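Local atomic coordinates of DNA repair and recombination protein RadB (Thermococcus kodakarensis, PDB entry 2CVH), a protein that is thought to take part in DNA repair and homologous recombination, probably binding DNA and hydrolysing ATP only very weakly, without promoting strand exchange. Residues 136-139 with 140-143; 199-202 with 203-207; 209-213 with 214-218. One frame throughout, in Å; residues are numbered along the deposited sequence.

Contact 1. Residues 136-139 with 140-143; sequences QVLL and WIAR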
loop_
_atom_site.group_PDB
_atom_site.type_symbol
_atom_site.label_atom_id
_atom_site.label_comp_id
_atom_site.label_asym_id
_atom_site.label_seq_id
_atom_site.Cartn_x
_atom_site.Cartn_y
_atom_site.Cartn_z
ATOM N N GLN A 136 2.074 -2.631 14.648
ATOM C CA GLN A 136 3.204 -2.213 15.464
ATOM C C GLN A 136 4.511 -2.793 14.941
ATOM O O GLN A 136 5.524 -2.088 14.910
ATOM C CB GLN A 136 2.999 -2.573 16.937
ATOM C CG GLN A 136 2.263 -1.487 17.711
ATOM C CD GLN A 136 2.806 -0.090 17.407
ATOM O OE1 GLN A 136 2.081 0.768 16.893
ATOM N NE2 GLN A 136 4.088 0.136 17.708
ATOM N N VAL A 137 4.502 -4.065 14.540
ATOM C CA VAL A 137 5.712 -4.669 13.991
ATOM C C VAL A 137 6.099 -3.923 12.709
ATOM O O VAL A 137 7.263 -3.564 12.517
ATOM C CB VAL A 137 5.535 -6.186 13.726
ATOM C CG1 VAL A 137 6.804 -6.782 13.082
ATOM C CG2 VAL A 137 5.245 -6.896 15.035
ATOM N N LEU A 138 5.111 -3.586 11.887
ATOM C CA LEU A 138 5.385 -2.861 10.645
ATOM C C LEU A 138 5.950 -1.467 10.926
ATOM O O LEU A 138 6.884 -1.024 10.242
ATOM C CB LEU A 138 4.119 -2.780 9.768
ATOM C CG LEU A 138 3.704 -4.140 9.187
ATOM C CD1 LEU A 138 2.311 -4.088 8.568
ATOM C CD2 LEU A 138 4.759 -4.629 8.173
ATOM N N LEU A 139 5.401 -0.766 11.922
ATOM C CA LEU A 139 5.914 0.569 12.265
ATOM C C LEU A 139 7.360 0.434 12.766
ATOM O O LEU A 139 8.235 1.226 12.411
ATOM C CB LEU A 139 5.036 1.264 13.325
ATOM C CG LEU A 139 5.458 2.697 13.719
ATOM C CD1 LEU A 139 5.455 3.655 12.532
ATOM C CD2 LEU A 139 4.537 3.193 14.786
ATOM N N TRP A 140 7.607 -0.612 13.546
ATOM C CA TRP A 140 8.935 -0.931 14.075
ATOM C C TRP A 140 9.889 -1.141 12.883
ATOM O O TRP A 140 10.978 -0.552 12.822
ATOM C CB TRP A 140 8.818 -2.231 14.877
ATOM C CG TRP A 140 9.868 -2.509 15.904
ATOM C CD1 TRP A 140 10.914 -1.704 16.272
ATOM C CD2 TRP A 140 9.958 -3.687 16.718
ATOM N NE1 TRP A 140 11.650 -2.313 17.270
ATOM C CE2 TRP A 140 11.082 -3.528 17.564
ATOM C CE3 TRP A 140 9.197 -4.864 16.815
ATOM C CZ2 TRP A 140 11.466 -4.504 18.497
ATOM C CZ3 TRP A 140 9.578 -5.834 17.736
ATOM C CH2 TRP A 140 10.703 -5.645 18.569
ATOM N N ILE A 141 9.474 -1.975 11.930
ATOM C CA ILE A 141 10.299 -2.227 10.741
ATOM C C ILE A 141 10.560 -0.915 9.992
ATOM O O ILE A 141 11.713 -0.612 9.640
ATOM C CB ILE A 141 9.646 -3.274 9.754
ATOM C CG1 ILE A 141 9.635 -4.669 10.389
ATOM C CG2 ILE A 141 10.393 -3.313 8.416
ATOM C CD1 ILE A 141 8.732 -5.661 9.675
ATOM N N ALA A 142 9.507 -0.118 9.796
ATOM C CA ALA A 142 9.630 1.148 9.078
ATOM C C ALA A 142 10.600 2.093 9.775
ATOM O O ALA A 142 11.388 2.795 9.138
ATOM C CB ALA A 142 8.265 1.791 8.936
ATOM N N ARG A 143 10.567 2.100 11.093
ATOM C CA ARG A 143 11.449 2.988 11.843
ATOM C C ARG A 143 12.892 2.518 11.913
ATOM O O ARG A 143 13.818 3.332 11.836
ATOM C CB ARG A 143 10.905 3.198 13.242
ATOM C CG ARG A 143 9.532 3.716 13.190
ATOM C CD ARG A 143 9.484 5.122 13.625
ATOM N NE ARG A 143 8.711 5.159 14.853
ATOM C CZ ARG A 143 7.700 5.981 15.056
ATOM N NH1 ARG A 143 7.349 6.840 14.099
ATOM N NH2 ARG A 143 7.047 5.929 16.214
#

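Contact 2. Residues 199-202 with 203-207; sequences RFRP and EGLMA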
loop_
_atom_site.group_PDB
_atom_site.type_symbol
_atom_site.label_atom_id
_atom_site.label_comp_id
_atom_site.label_asym_id
_atom_site.label_seq_id
_atom_site.Cartn_x
_atom_site.Cartn_y
_atom_site.Cartn_z
ATOM N N ARG A 199 0.706 13.843 7.757
ATOM C CA ARG A 199 1.394 14.517 8.828
ATOM C C ARG A 199 1.669 15.990 8.618
ATOM O O ARG A 199 1.695 16.750 9.583
ATOM C CB ARG A 199 2.680 13.755 9.142
ATOM C CG ARG A 199 2.407 12.345 9.667
ATOM C CD ARG A 199 3.050 11.285 8.797
ATOM N NE ARG A 199 4.465 11.557 8.579
ATOM C CZ ARG A 199 4.992 11.861 7.401
ATOM N NH1 ARG A 199 4.214 11.929 6.324
ATOM N NH2 ARG A 199 6.294 12.108 7.309
ATOM N N PHE A 200 1.903 16.400 7.378
ATOM C CA PHE A 200 2.198 17.801 7.136
ATOM C C PHE A 200 1.534 18.372 5.888
ATOM O O PHE A 200 1.344 19.577 5.792
ATOM C CB PHE A 200 3.718 18.034 7.106
ATOM C CG PHE A 200 4.413 17.434 5.905
ATOM C CD1 PHE A 200 4.607 18.190 4.745
ATOM C CD2 PHE A 200 4.838 16.105 5.913
ATOM C CE1 PHE A 200 5.207 17.630 3.609
ATOM C CE2 PHE A 200 5.441 15.541 4.775
ATOM C CZ PHE A 200 5.621 16.305 3.624
ATOM N N ARG A 201 1.196 17.518 4.927
ATOM C CA ARG A 201 0.562 17.977 3.695
ATOM C C ARG A 201 -0.899 18.266 3.975
ATOM O O ARG A 201 -1.523 17.548 4.770
ATOM C CB ARG A 201 0.627 16.882 2.621
ATOM C CG ARG A 201 1.979 16.732 1.904
ATOM C CD ARG A 201 2.284 17.958 1.090
ATOM N NE ARG A 201 1.279 18.189 0.060
ATOM C CZ ARG A 201 1.050 19.363 -0.524
ATOM N NH1 ARG A 201 1.744 20.441 -0.177
ATOM N NH2 ARG A 201 0.171 19.438 -1.520
ATOM N N PRO A 202 -1.467 19.325 3.350
ATOM C CA PRO A 202 -2.885 19.641 3.574
ATOM C C PRO A 202 -3.764 18.429 3.255
ATOM O O PRO A 202 -3.574 17.742 2.252
ATOM C CB PRO A 202 -3.133 20.789 2.600
ATOM C CG PRO A 202 -1.843 21.519 2.626
ATOM C CD PRO A 202 -0.815 20.391 2.560
ATOM N N GLU A 203 -4.698 18.150 4.150
ATOM C CA GLU A 203 -5.594 17.032 4.018
ATOM C C GLU A 203 -6.820 17.395 3.201
ATOM O O GLU A 203 -7.185 18.566 3.102
ATOM C CB GLU A 203 -5.957 16.519 5.406
ATOM C CG GLU A 203 -4.727 16.068 6.183
ATOM C CD GLU A 203 -5.048 15.503 7.553
ATOM O OE1 GLU A 203 -4.122 15.026 8.234
ATOM O OE2 GLU A 203 -6.220 15.522 7.964
ATOM N N GLY A 204 -7.434 16.384 2.596
ATOM C CA GLY A 204 -8.593 16.598 1.762
ATOM C C GLY A 204 -8.218 16.871 0.312
ATOM O O GLY A 204 -9.101 16.863 -0.553
ATOM N N LEU A 205 -6.944 17.186 0.050
ATOM C CA LEU A 205 -6.483 17.437 -1.317
ATOM C C LEU A 205 -6.527 16.154 -2.185
ATOM O O LEU A 205 -6.591 15.044 -1.658
ATOM C CB LEU A 205 -5.105 18.098 -1.330
ATOM C CG LEU A 205 -5.034 19.630 -1.329
ATOM C CD1 LEU A 205 -5.960 20.215 -0.272
ATOM C CD2 LEU A 205 -3.598 20.088 -1.094
ATOM N N MET A 206 -6.511 16.331 -3.508
ATOM C CA MET A 206 -6.639 15.233 -4.470
ATOM C C MET A 206 -5.617 15.282 -5.581
ATOM O O MET A 206 -5.084 16.335 -5.887
ATOM C CB MET A 206 -7.983 15.322 -5.196
ATOM C CG MET A 206 -9.160 15.539 -4.303
ATOM S SD MET A 206 -10.551 16.163 -5.241
ATOM C CE MET A 206 -11.720 15.082 -4.545
ATOM N N ALA A 207 -5.486 14.149 -6.274
ATOM C CA ALA A 207 -4.574 13.997 -7.405
ATOM C C ALA A 207 -5.269 13.041 -8.359
ATOM O O ALA A 207 -5.729 11.965 -7.962
ATOM C CB ALA A 207 -3.243 13.398 -6.953
#

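Contact 3. Residues 209-213 with 214-218; sequences FRITE and RGIED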
loop_
_atom_site.group_PDB
_atom_site.type_symbol
_atom_site.label_atom_id
_atom_site.label_comp_id
_atom_site.label_asym_id
_atom_site.label_seq_id
_atom_site.Cartn_x
_atom_site.Cartn_y
_atom_site.Cartn_z
ATOM N N PHE A 209 -5.266 10.586 -11.696
ATOM C CA PHE A 209 -4.291 9.770 -12.395
ATOM C C PHE A 209 -5.054 8.763 -13.245
ATOM O O PHE A 209 -6.280 8.680 -13.148
ATOM C CB PHE A 209 -3.329 9.089 -11.381
ATOM C CG PHE A 209 -3.995 8.063 -10.467
ATOM C CD1 PHE A 209 -4.617 8.456 -9.274
ATOM C CD2 PHE A 209 -3.947 6.701 -10.773
ATOM C CE1 PHE A 209 -5.170 7.510 -8.412
ATOM C CE2 PHE A 209 -4.502 5.749 -9.908
ATOM C CZ PHE A 209 -5.113 6.160 -8.725
ATOM N N ARG A 210 -4.346 8.027 -14.099
ATOM C CA ARG A 210 -4.989 6.994 -14.919
ATOM C C ARG A 210 -4.171 5.706 -14.918
ATOM O O ARG A 210 -2.958 5.729 -14.807
ATOM C CB ARG A 210 -5.245 7.477 -16.366
ATOM C CG ARG A 210 -4.033 8.000 -17.046
ATOM C CD ARG A 210 -4.325 8.598 -18.401
ATOM N NE ARG A 210 -3.181 9.395 -18.855
ATOM C CZ ARG A 210 -2.305 9.013 -19.783
ATOM N NH1 ARG A 210 -2.424 7.833 -20.381
ATOM N NH2 ARG A 210 -1.325 9.830 -20.138
ATOM N N ILE A 211 -4.866 4.585 -14.918
ATOM C CA ILE A 211 -4.236 3.286 -14.958
ATOM C C ILE A 211 -4.057 2.968 -16.429
ATOM O O ILE A 211 -5.043 2.914 -17.171
ATOM C CB ILE A 211 -5.120 2.204 -14.309
ATOM C CG1 ILE A 211 -5.306 2.543 -12.802
ATOM C CG2 ILE A 211 -4.495 0.797 -14.562
ATOM C CD1 ILE A 211 -6.214 1.596 -12.022
ATOM N N THR A 212 -2.804 2.826 -16.846
ATOM C CA THR A 212 -2.463 2.518 -18.228
ATOM C C THR A 212 -1.574 1.274 -18.286
ATOM O O THR A 212 -1.346 0.613 -17.276
ATOM C CB THR A 212 -1.686 3.652 -18.880
ATOM O OG1 THR A 212 -0.369 3.719 -18.305
ATOM C CG2 THR A 212 -2.408 4.971 -18.694
ATOM N N GLU A 213 -1.073 0.966 -19.476
ATOM C CA GLU A 213 -0.200 -0.179 -19.659
ATOM C C GLU A 213 1.110 0.056 -18.928
ATOM O O GLU A 213 1.759 -0.903 -18.514
ATOM C CB GLU A 213 0.072 -0.414 -21.144
ATOM C CG GLU A 213 -1.019 -1.199 -21.845
ATOM C CD GLU A 213 -2.174 -0.338 -22.345
ATOM O OE1 GLU A 213 -2.455 -0.402 -23.562
ATOM O OE2 GLU A 213 -2.804 0.393 -21.542
ATOM N N ARG A 214 1.478 1.330 -18.745
ATOM C CA ARG A 214 2.719 1.684 -18.062
ATOM C C ARG A 214 2.600 1.696 -16.543
ATOM O O ARG A 214 3.573 2.006 -15.856
ATOM C CB ARG A 214 3.217 3.053 -18.498
ATOM C CG ARG A 214 3.209 3.271 -19.978
ATOM C CD ARG A 214 3.828 4.617 -20.341
ATOM N NE ARG A 214 5.236 4.690 -19.956
ATOM C CZ ARG A 214 5.868 5.821 -19.663
ATOM N NH1 ARG A 214 5.216 6.974 -19.717
ATOM N NH2 ARG A 214 7.140 5.797 -19.278
ATOM N N GLY A 215 1.422 1.369 -16.019
ATOM C CA GLY A 215 1.213 1.379 -14.579
ATOM C C GLY A 215 0.199 2.457 -14.220
ATOM O O GLY A 215 -1.006 2.306 -14.440
ATOM N N ILE A 216 0.692 3.583 -13.734
ATOM C CA ILE A 216 -0.159 4.694 -13.347
ATOM C C ILE A 216 0.472 5.940 -13.898
ATOM O O ILE A 216 1.678 6.140 -13.803
ATOM C CB ILE A 216 -0.322 4.767 -11.812
ATOM C CG1 ILE A 216 -1.490 3.859 -11.392
ATOM C CG2 ILE A 216 -0.544 6.207 -11.359
ATOM C CD1 ILE A 216 -1.587 3.625 -9.909
ATOM N N GLU A 217 -0.341 6.749 -14.555
ATOM C CA GLU A 217 0.163 7.967 -15.168
ATOM C C GLU A 217 -0.651 9.193 -14.814
ATOM O O GLU A 217 -1.756 9.092 -14.292
ATOM C CB GLU A 217 0.199 7.807 -16.705
ATOM C CG GLU A 217 1.134 6.697 -17.152
ATOM C CD GLU A 217 1.327 6.651 -18.649
ATOM O OE1 GLU A 217 0.743 5.768 -19.284
ATOM O OE2 GLU A 217 2.082 7.477 -19.194
ATOM N N ASP A 218 -0.047 10.350 -15.033
ATOM C CA ASP A 218 -0.743 11.592 -14.829
ATOM C C ASP A 218 -1.737 11.668 -15.981
ATOM O O ASP A 218 -1.514 11.095 -17.063
ATOM C CB ASP A 218 0.227 12.752 -14.882
ATOM C CG ASP A 218 1.041 12.851 -13.633
ATOM O OD1 ASP A 218 0.425 13.164 -12.602
ATOM O OD2 ASP A 218 2.259 12.561 -13.672
HETATM O O HOH W 1 0.258 11.483 -19.232
#

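Contact 1. Residues 136-139 with 140-143
The carbonyls of Gln136, Val137, Leu138 and Leu139 accept the backbone N-H of Trp140, Ile141, Ala142 and Arg143 in turn, the i to i+4 pattern of an alpha helix. This run is part of helix 128-145, the connection of a beta-alpha-beta unit of the RecA-like fold. The bond from Ile141 N to Val137 O, 2.8 Å long, is nearly straight at 164°, and that from Arg143 N to Leu139 O is more bent at 149°.

Apolar contacts lie on the inward side. Val137 CG1 meets Ile141 CD1 at 4.1 Å, the two side chains crossing at a slant, while Leu138 CD2 stays 4.4 Å from Ile141 CD1. Ile141 also reaches Leu98 of helix 90-101, and Leu138 and Ala142 both rest on Val149 of strand 149-153, so the buried side of the helix is shared between a neighbouring helix and the sheet.

The remaining contact joins a leucine to a guanidinium on a more exposed side. Leu139 points its CG opposite the backbone N (chi1 -178°), which carries CD1 and CD2 to the head of Arg143, whose chain bends at chi2 and chi3; the two side chains cross obliquely. Were Leu139 replaced by an alanine, CD1 and CD2 would be gone and the guanidinium would probably lose this apolar cover and be freer to turn. Leu139 CD1 sits 3.9 Å above the Arg143 guanidinium plane, displaced toward its rim, and Leu139 CD2 lies 4.0 Å from Arg143 NH2.

Contact 2. Residues 199-202 with 203-207
Leu205 CD2 touches two side chains at once, Pro202 CB and Arg201 NH2, each at 3.8 Å. The leucine side chain starts out toward residues 199-202, and its other methyl, CD1, stands 4.1 Å from Pro202 CB, so Pro202 CB lies against both methyls. The arginine and leucine side chains cross at about a right angle, with the leucine methyl near one terminal nitrogen. No hydrogen bond links the two segments, and the contact is a surface one made by van der Waals packing round a bend in the chain.

Two features bring Arg201 into place. Its chain turns at chi2 (-66°) and again at chi3, folding the guanidinium back over its own neighbour, where Pro202 CD lies 3.6 Å above one face, offset toward the rim. Its NE is held by the backbone O of Leu12. On the other limb, Glu203 CG passes 3.8 Å from Arg201 O, while Glu203 OE1 accepts a hydrogen bond from His198 N. Gly204 then takes a positive phi of 89°, where a CB would press on the preceding carbonyl oxygen.

The whole run is the connection from strand 190-197 to strand 206-212: Gly204 and Leu205 bond through their backbones to Leu195 of the first strand, and Leu205 and Ala207 pack on Leu12 of helix 7-12.

Contact 3. Residues 209-213 with 214-218
Arg210 and Glu217 form a hydrogen-bonded antiparallel pair in a tight beta hairpin, strands 206-212 and 215-218, closed by a type I turn from Thr212 to Gly215. Arg210 N to Glu217 O and Glu217 N to Arg210 O are both 2.8 Å. At the turn, Thr212 N bonds to Gly215 O and Gly215 N to Thr212 O; at the phi of 115° found for Gly215, a CB would press on the carbonyl O of Arg214.

Apolar packing occupies the face bearing Ile211 and Ile216. Phe209 CD2 meets Ile216 CG2 at 3.5 Å, and Ile216 continues onto helix 33-44. Ile211 approaches Gly32 of the predicted ATP-binding loop.

Polar side chains gather on the other face. Thr212 OG1 sits between its own N and carbonyl carbon (chi1 70°), donating to the anti lone pair of Glu217 OE1 at 2.5 Å while accepting from Arg214 N. Arg214 NH1 reaches Glu217 OE2 at 3.2 Å from above the carboxylate plane, completing a salt bridge. Arg210 NH1 lies a long 3.9 Å from Glu217 OE1, a purely charge-based pairing. Glu217 CB lies 4.1 Å above the centre of the Arg210 guanidinium, whose NE bonds to Asp218 O at 3.0 Å.

In the fold
Following the chain from the N terminus, contact 1 comes first, within helix 128-145 between strands 106-112 and 149-153, and ends well before the other two begin. Contact 2 turns the chain from strand 190-197 into strand 206-212, and contact 3 reverses it at the far end of that strand into 215-218, an outermost strand of the sheet within this chain. The three are in series, with none nesting or crossing. Contacts 2 and 3 share strand 206-212, their centres about 21 Å apart. Contacts 1 and 3 lie on opposite sides of the chain's centre, about 30 Å between centres, linked through the common sheet rather than by touch.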